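Local coordinates for protein MarR family transcriptional regulator (Staphylococcus epidermidis, PDB 5HLI) that probably represses or tunes genes as a dimeric winged-helix DNA-binding regulator that senses oxidation through a disulfide between its subunits, at residues L45-T49 / I61-L65; L50-N54 / G105-Q109; F29-K33 / A115-C119. The protein carries 1 engineered substitution. One frame throughout, in Å; residues are numbered along the deposited sequence. Where two conformers were deposited one is given.

Contact 1: residues L45-T49 / I61-L65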
loop_
_atom_site.group_PDB
_atom_site.type_symbol
_atom_site.label_atom_id
_atom_site.label_comp_id
_atom_site.label_asym_id
_atom_site.label_seq_id
_atom_site.Cartn_x
_atom_site.Cartn_y
_atom_site.Cartn_z
ATOM N N LEU A 45 15.045 2.152 -4.245
ATOM C CA LEU A 45 15.125 1.113 -5.267
ATOM C C LEU A 45 16.507 1.076 -5.908
ATOM O O LEU A 45 17.046 -0.005 -6.171
ATOM C CB LEU A 45 14.050 1.333 -6.333
ATOM C CG LEU A 45 12.590 1.122 -5.931
ATOM C CD1 LEU A 45 11.685 1.343 -7.130
ATOM C CD2 LEU A 45 12.386 -0.268 -5.356
ATOM N N VAL A 46 17.091 2.248 -6.170
ATOM C CA VAL A 46 18.431 2.306 -6.753
ATOM C C VAL A 46 19.459 1.734 -5.785
ATOM O O VAL A 46 20.351 0.973 -6.178
ATOM C CB VAL A 46 18.779 3.752 -7.156
ATOM C CG1 VAL A 46 20.250 3.859 -7.565
ATOM C CG2 VAL A 46 17.870 4.226 -8.288
ATOM N N LEU A 47 19.355 2.096 -4.505
ATOM C CA LEU A 47 20.281 1.564 -3.511
ATOM C C LEU A 47 20.147 0.051 -3.391
ATOM O O LEU A 47 21.146 -0.656 -3.213
ATOM C CB LEU A 47 20.037 2.238 -2.162
ATOM C CG LEU A 47 20.348 3.737 -2.097
ATOM C CD1 LEU A 47 19.853 4.332 -0.787
ATOM C CD2 LEU A 47 21.842 3.986 -2.269
ATOM N N LEU A 48 18.920 -0.465 -3.507
ATOM C CA LEU A 48 18.700 -1.900 -3.351
ATOM C C LEU A 48 19.394 -2.698 -4.451
ATOM O O LEU A 48 19.965 -3.762 -4.183
ATOM C CB LEU A 48 17.200 -2.201 -3.321
ATOM C CG LEU A 48 16.505 -1.863 -2.000
ATOM C CD1 LEU A 48 14.993 -1.990 -2.125
ATOM C CD2 LEU A 48 17.032 -2.756 -0.880
ATOM N N THR A 49 19.364 -2.209 -5.693
ATOM C CA THR A 49 20.057 -2.941 -6.751
ATOM C C THR A 49 21.568 -2.770 -6.636
ATOM O O THR A 49 22.326 -3.704 -6.924
ATOM C CB THR A 49 19.551 -2.521 -8.138
ATOM O OG1 THR A 49 20.162 -3.350 -9.134
ATOM C CG2 THR A 49 19.876 -1.066 -8.451
ATOM N N ILE A 61 21.225 -0.153 -14.195
ATOM C CA ILE A 61 20.239 0.173 -13.167
ATOM C C ILE A 61 18.857 0.310 -13.790
ATOM O O ILE A 61 17.854 -0.136 -13.220
ATOM C CB ILE A 61 20.652 1.450 -12.414
ATOM C CG1 ILE A 61 22.024 1.254 -11.761
ATOM C CG2 ILE A 61 19.600 1.827 -11.374
ATOM C CD1 ILE A 61 22.558 2.487 -11.056
ATOM N N GLY A 62 18.788 0.922 -14.973
ATOM C CA GLY A 62 17.511 1.059 -15.654
ATOM C C GLY A 62 16.884 -0.275 -16.002
ATOM O O GLY A 62 15.671 -0.451 -15.878
ATOM N N ARG A 63 17.698 -1.236 -16.444
ATOM C CA ARG A 63 17.172 -2.569 -16.729
ATOM C C ARG A 63 16.671 -3.246 -15.459
ATOM O O ARG A 63 15.604 -3.871 -15.461
ATOM C CB ARG A 63 18.241 -3.421 -17.413
ATOM C CG ARG A 63 18.565 -2.977 -18.832
ATOM C CD ARG A 63 19.479 -3.964 -19.545
ATOM N NE ARG A 63 20.846 -3.934 -19.034
ATOM C CZ ARG A 63 21.782 -3.090 -19.458
ATOM N NH1 ARG A 63 21.496 -2.199 -20.398
ATOM N NH2 ARG A 63 23.003 -3.134 -18.942
ATOM N N HIS A 64 17.420 -3.120 -14.360
ATOM C CA HIS A 64 17.016 -3.744 -13.102
ATOM C C HIS A 64 15.694 -3.189 -12.592
ATOM O O HIS A 64 14.854 -3.941 -12.085
ATOM C CB HIS A 64 18.096 -3.544 -12.042
ATOM C CG HIS A 64 19.298 -4.404 -12.238
ATOM N ND1 HIS A 64 20.579 -3.957 -11.996
ATOM C CD2 HIS A 64 19.418 -5.689 -12.643
ATOM C CE1 HIS A 64 21.435 -4.928 -12.249
ATOM N NE2 HIS A 64 20.756 -5.989 -12.637
ATOM N N LEU A 65 15.501 -1.874 -12.693
ATOM C CA LEU A 65 14.314 -1.227 -12.153
ATOM C C LEU A 65 13.240 -0.966 -13.200
ATOM O O LEU A 65 12.142 -0.530 -12.839
ATOM C CB LEU A 65 14.694 0.101 -11.485
ATOM C CG LEU A 65 15.826 0.054 -10.457
ATOM C CD1 LEU A 65 15.990 1.407 -9.774
ATOM C CD2 LEU A 65 15.589 -1.043 -9.438
#
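Leu65 reaches from the last turn of helix 58-65, sets CD1 between Val46 CG2 and Leu45 CB and turns CD2 to Leu45 O, a good example of how helices that meet steeply can be joined by a few branched side chains. The axes of segments 45-49 and 61-65 cross at 105° and come within 10.2 Å. In the tight part, Leu65 CD1 lies 3.7 Å from Val46 CG2, the two side chains meeting at about a right angle. Leu65 CD2 rests 3.7 Å from Leu45 O, an oxygen already engaged by the backbone N of Thr49. Ile61 adds a slacker layer: its CG2 stands 4.1 Å from Thr49 CG2 and 4.3 Å from Val46 CG2. Leu72, Leu76 and Leu79 of helix 69-81 close over Val46, while Leu45 also packs on Phe17 of the second subunit.

Toward solvent the character changes. Thr49 holds OG1 anti to its backbone N (chi1 -175°), which turns the hydroxyl to His64 and keeps the methyl for Ile61. Thr49 OG1 sits 3.0 Å from His64 ND1, approaching the ring obliquely. The clearer partner of that hydroxyl is the amide of Gln56: NE2 hydrogen-bonds to Thr49 OG1, and OE1 makes a weak hydrogen bond with His64 ND1. The imidazole is exposed, and this polar corner is the solvent side of the apolar packing. Helices 41-52, 58-65 and 69-81 together make the three-helix core of a winged helix-turn-helix domain, in which 69-81 is probably the recognition helix, as in other MarR proteins.

Contact 2: residues L50-N54 / G105-Q109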
loop_
_atom_site.group_PDB
_atom_site.type_symbol
_atom_site.label_atom_id
_atom_site.label_comp_id
_atom_site.label_asym_id
_atom_site.label_seq_id
_atom_site.Cartn_x
_atom_site.Cartn_y
_atom_site.Cartn_z
ATOM N N LEU A 50 22.029 -1.597 -6.192
ATOM C CA LEU A 50 23.462 -1.405 -5.988
ATOM C C LEU A 50 23.984 -2.305 -4.876
ATOM O O LEU A 50 25.110 -2.805 -4.951
ATOM C CB LEU A 50 23.762 0.061 -5.679
ATOM C CG LEU A 50 23.661 1.034 -6.855
ATOM C CD1 LEU A 50 23.792 2.464 -6.372
ATOM C CD2 LEU A 50 24.729 0.725 -7.890
ATOM N N TRP A 51 23.177 -2.525 -3.836
ATOM C CA TRP A 51 23.582 -3.424 -2.763
ATOM C C TRP A 51 23.602 -4.881 -3.210
ATOM O O TRP A 51 24.195 -5.718 -2.522
ATOM C CB TRP A 51 22.661 -3.242 -1.555
ATOM C CG TRP A 51 22.904 -1.955 -0.821
ATOM C CD1 TRP A 51 24.092 -1.289 -0.708
ATOM C CD2 TRP A 51 21.937 -1.170 -0.112
ATOM N NE1 TRP A 51 23.926 -0.145 0.033
ATOM C CE2 TRP A 51 22.612 -0.047 0.409
ATOM C CE3 TRP A 51 20.567 -1.308 0.135
ATOM C CZ2 TRP A 51 21.964 0.932 1.160
ATOM C CZ3 TRP A 51 19.926 -0.333 0.881
ATOM C CH2 TRP A 51 20.625 0.771 1.386
ATOM N N GLU A 52 22.970 -5.200 -4.340
ATOM C CA GLU A 52 23.064 -6.527 -4.937
ATOM C C GLU A 52 24.216 -6.628 -5.928
ATOM O O GLU A 52 24.919 -7.644 -5.957
ATOM C CB GLU A 52 21.753 -6.893 -5.639
ATOM C CG GLU A 52 20.563 -7.016 -4.702
ATOM C CD GLU A 52 20.721 -8.156 -3.712
ATOM O OE1 GLU A 52 20.787 -9.323 -4.155
ATOM O OE2 GLU A 52 20.783 -7.883 -2.493
ATOM N N GLU A 53 24.423 -5.593 -6.741
ATOM C CA GLU A 53 25.477 -5.583 -7.749
ATOM C C GLU A 53 26.068 -4.184 -7.820
ATOM O O GLU A 53 25.366 -3.227 -8.157
ATOM C CB GLU A 53 24.939 -6.014 -9.119
ATOM C CG GLU A 53 25.971 -5.965 -10.231
ATOM C CD GLU A 53 25.376 -6.253 -11.596
ATOM O OE1 GLU A 53 24.168 -6.564 -11.669
ATOM O OE2 GLU A 53 26.116 -6.162 -12.597
ATOM N N ASN A 54 27.355 -4.071 -7.506
ATOM C CA ASN A 54 28.039 -2.783 -7.444
ATOM C C ASN A 54 29.480 -2.947 -7.912
ATOM O O ASN A 54 30.177 -3.843 -7.441
ATOM C CB ASN A 54 27.993 -2.226 -6.017
ATOM C CG ASN A 54 28.921 -1.043 -5.813
ATOM O OD1 ASN A 54 28.684 0.048 -6.334
ATOM N ND2 ASN A 54 29.979 -1.252 -5.038
ATOM N N GLY A 105 27.813 4.890 1.478
ATOM C CA GLY A 105 26.710 4.169 0.857
ATOM C C GLY A 105 26.771 2.675 1.112
ATOM O O GLY A 105 25.742 2.021 1.302
ATOM N N GLN A 106 27.979 2.114 1.126
ATOM C CA GLN A 106 28.134 0.700 1.445
ATOM C C GLN A 106 27.816 0.429 2.912
ATOM O O GLN A 106 27.095 -0.524 3.238
ATOM C CB GLN A 106 29.555 0.250 1.101
ATOM C CG GLN A 106 29.742 -1.260 1.108
ATOM C CD GLN A 106 29.207 -1.914 -0.149
ATOM O OE1 GLN A 106 29.791 -1.784 -1.221
ATOM N NE2 GLN A 106 28.092 -2.615 -0.024
ATOM N N GLN A 107 28.342 1.262 3.813
ATOM C CA GLN A 107 28.107 1.060 5.240
ATOM C C GLN A 107 26.641 1.253 5.608
ATOM O O GLN A 107 26.154 0.630 6.557
ATOM C CB GLN A 107 28.981 2.011 6.059
ATOM C CG GLN A 107 30.474 1.751 5.932
ATOM C CD GLN A 107 31.311 2.993 6.192
ATOM O OE1 GLN A 107 30.794 4.030 6.608
ATOM N NE2 GLN A 107 32.613 2.889 5.949
ATOM N N GLN A 108 25.924 2.107 4.877
ATOM C CA GLN A 108 24.533 2.380 5.214
ATOM C C GLN A 108 23.602 1.213 4.914
ATOM O O GLN A 108 22.454 1.240 5.368
ATOM C CB GLN A 108 24.046 3.628 4.474
ATOM C CG GLN A 108 24.600 4.946 5.005
ATOM C CD GLN A 108 23.908 5.415 6.273
ATOM O OE1 GLN A 108 23.911 4.722 7.288
ATOM N NE2 GLN A 108 23.310 6.599 6.217
ATOM N N GLN A 109 24.060 0.200 4.170
ATOM C CA GLN A 109 23.192 -0.933 3.857
ATOM C C GLN A 109 22.667 -1.591 5.125
ATOM O O GLN A 109 21.459 -1.815 5.267
ATOM C CB GLN A 109 23.931 -1.961 2.997
ATOM C CG GLN A 109 23.078 -3.192 2.691
ATOM C CD GLN A 109 23.771 -4.204 1.799
ATOM O OE1 GLN A 109 24.926 -4.026 1.413
ATOM N NE2 GLN A 109 23.063 -5.278 1.468
#
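Gln109, its CG pointing opposite the backbone N (chi1 178°) and its chain extended beyond, lies along the indole of Trp51, whose own CG stands anti to the carbonyl carbon and thereby swings the ring toward helix 103-117. The pair joins the end of helix 41-52 in the winged-helix domain to the helix that follows the wing. It illustrates how a glutamine can serve as a flat packing surface: amide and ring planes are 9° apart, and the two side chains run past each other in opposite directions. Gln109 CB makes a CH-pi contact, 3.5 Å from the centroid of the five-membered ring of Trp51, while Gln109 CD lies 3.6 Å from Trp51 CG. Backbone joins in too, Gln109 CA coming within 3.5 Å of Trp51 CZ2. At the exposed margin Asn54 and Gln106 approach only loosely; Asn54 OD1 is hydrogen-bonded to the backbone N of Leu101 in strand 97-101, and the Leu101 side chain also packs on Trp51. What helps to fix the ring's rotation in its own plane is a hydrogen bond at its edge: Trp51 NE1 donates to Gly105 O over 3.1 Å, at an N-H...O angle of 161°.

Contact 3: residues F29-K33 / A115-C119; sequences FYEKK and AISSC
The Phe29 ring is clasped between Lys33 CG of its own helix on one face and Cys119 CA on the opposite face, each 3.7 Å from the ring plane and displaced toward the rim. At the edge, Ser118 OG approaches Phe29 CZ to 3.3 Å near the ring plane, and Ala115 O lies there as well. Such an arrangement shows how a phenyl rim, with its slightly positive hydrogens, can suit the oxygens at a helix end. Those two oxygens are also held to each other, Ser118 OG donating to Ala115 O over 2.9 Å. A third oxygen, Ile116 O, meets Phe29 CE2 obliquely and receives the backbone N of Cys119.

Tyr30 presents its ring to Ile116, the two side chains crossing at about a right angle, with Ile116 CG2 3.6 Å from Tyr30 CZ and 3.5 Å from Tyr30 OH. The ring of Tyr20 from the second subunit stacks on Tyr30. Here helix 2-36 meets the end of helix 103-117, in the dimerisation region of the MarR fold, where the terminal helices of two subunits intertwine. While Ile116 CG2 meets Tyr30, Ile116 CD1 touches both Tyr30 and Lys33, lying 3.7 Å from Lys33 CB as the Ile116 and Lys33 chains slide past each other in opposite directions. Lys33 bends at its second torsion, laying its methylenes beside Ala115 and carrying the ammonium to a weak hydrogen bond with Gln36.

Cys119 touches Phe29 through CB, 3.5 Å from Phe29 CE2. Its sulfur sits between the backbone N and the carbonyl carbon (chi1 57°), farther from the ring than CB, and is joined in a disulfide to Cys16 SG of the second subunit, the oxidised state of this redox-sensing regulator.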
loop_
_atom_site.group_PDB
_atom_site.type_symbol
_atom_site.label_atom_id
_atom_site.label_comp_id
_atom_site.label_asym_id
_atom_site.label_seq_id
_atom_site.Cartn_x
_atom_site.Cartn_y
_atom_site.Cartn_z
ATOM N N PHE A 29 5.241 3.021 7.490
ATOM C CA PHE A 29 6.465 2.736 8.229
ATOM C C PHE A 29 7.688 2.919 7.339
ATOM O O PHE A 29 8.682 3.530 7.749
ATOM C CB PHE A 29 6.417 1.320 8.803
ATOM C CG PHE A 29 7.700 0.888 9.457
ATOM C CD1 PHE A 29 7.952 1.193 10.785
ATOM C CD2 PHE A 29 8.653 0.178 8.745
ATOM C CE1 PHE A 29 9.134 0.799 11.390
ATOM C CE2 PHE A 29 9.835 -0.216 9.344
ATOM C CZ PHE A 29 10.074 0.092 10.667
ATOM N N TYR A 30 7.634 2.388 6.115
ATOM C CA TYR A 30 8.739 2.563 5.178
ATOM C C TYR A 30 9.006 4.039 4.915
ATOM O O TYR A 30 10.153 4.496 4.979
ATOM C CB TYR A 30 8.439 1.838 3.864
ATOM C CG TYR A 30 8.992 0.432 3.780
ATOM C CD1 TYR A 30 10.317 0.208 3.426
ATOM C CD2 TYR A 30 8.186 -0.670 4.035
ATOM C CE1 TYR A 30 10.828 -1.075 3.342
ATOM C CE2 TYR A 30 8.689 -1.957 3.954
ATOM C CZ TYR A 30 10.008 -2.153 3.608
ATOM O OH TYR A 30 10.512 -3.431 3.526
ATOM N N GLU A 31 7.949 4.803 4.627
ATOM C CA GLU A 31 8.127 6.217 4.311
ATOM C C GLU A 31 8.749 6.970 5.480
ATOM O O GLU A 31 9.586 7.859 5.282
ATOM C CB GLU A 31 6.783 6.826 3.907
ATOM C CG GLU A 31 6.295 6.335 2.545
ATOM C CD GLU A 31 4.784 6.224 2.451
ATOM O OE1 GLU A 31 4.290 5.636 1.462
ATOM O OE2 GLU A 31 4.086 6.718 3.362
ATOM N N LYS A 32 8.366 6.619 6.710
ATOM C CA LYS A 32 8.965 7.245 7.884
ATOM C C LYS A 32 10.449 6.913 7.984
ATOM O O LYS A 32 11.283 7.795 8.219
ATOM C CB LYS A 32 8.220 6.796 9.142
ATOM C CG LYS A 32 8.819 7.287 10.448
ATOM C CD LYS A 32 7.994 6.806 11.635
ATOM C CE LYS A 32 8.641 7.185 12.959
ATOM N NZ LYS A 32 8.817 8.657 13.093
ATOM N N LYS A 33 10.798 5.638 7.801
ATOM C CA LYS A 33 12.193 5.225 7.922
ATOM C C LYS A 33 13.043 5.801 6.797
ATOM O O LYS A 33 14.144 6.309 7.038
ATOM C CB LYS A 33 12.285 3.698 7.944
ATOM C CG LYS A 33 11.801 3.090 9.245
ATOM C CD LYS A 33 12.559 3.701 10.410
ATOM C CE LYS A 33 12.078 3.169 11.744
ATOM N NZ LYS A 33 12.863 3.761 12.863
ATOM N N ALA A 115 17.079 -0.793 10.375
ATOM C CA ALA A 115 15.980 0.130 10.642
ATOM C C ALA A 115 14.655 -0.424 10.134
ATOM O O ALA A 115 13.625 -0.317 10.813
ATOM C CB ALA A 115 16.272 1.490 10.007
ATOM N N ILE A 116 14.659 -1.026 8.943
ATOM C CA ILE A 116 13.428 -1.586 8.394
ATOM C C ILE A 116 12.992 -2.806 9.191
ATOM O O ILE A 116 11.790 -3.052 9.352
ATOM C CB ILE A 116 13.615 -1.922 6.901
ATOM C CG1 ILE A 116 14.012 -0.670 6.114
ATOM C CG2 ILE A 116 12.339 -2.522 6.313
ATOM C CD1 ILE A 116 13.063 0.493 6.297
ATOM N N SER A 117 13.949 -3.563 9.736
ATOM C CA SER A 117 13.646 -4.837 10.382
ATOM C C SER A 117 12.718 -4.695 11.582
ATOM O O SER A 117 12.135 -5.694 12.018
ATOM C CB SER A 117 14.940 -5.525 10.816
ATOM O OG SER A 117 15.561 -4.821 11.878
ATOM N N SER A 118 12.566 -3.492 12.131
ATOM C CA SER A 118 11.632 -3.283 13.230
ATOM C C SER A 118 10.180 -3.216 12.769
ATOM O O SER A 118 9.295 -2.977 13.596
ATOM C CB SER A 118 11.990 -2.005 13.992
ATOM O OG SER A 118 12.028 -0.885 13.125
ATOM N N CYS A 119 9.913 -3.429 11.478
ATOM C CA CYS A 119 8.542 -3.377 10.982
ATOM C C CYS A 119 7.685 -4.492 11.567
ATOM O O CYS A 119 6.462 -4.349 11.660
ATOM C CB CYS A 119 8.543 -3.441 9.454
ATOM S SG CYS A 119 9.371 -4.895 8.772
#

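Contacts 1 and 2 are neighbours, with centres about 11 Å apart, and draw on the later part of helix 41-52 and, in contact 2, the loop after it; they touch where Ile61 meets Leu50 and His64 meets Glu53. Contact 3 lies farther off, its centre about 20 Å from contact 1 and about 18 Å from contact 2, but shares helix 103-117 with the latter. Along the chain the segments of contacts 1 and 2 alternate, and both fall between the two segments of contact 3. Helix 103-117 thus runs from the DNA-binding domain almost to the cysteine of the disulfide, a route by which oxidation at the subunit interface could plausibly alter the placing of the two winged-helix domains.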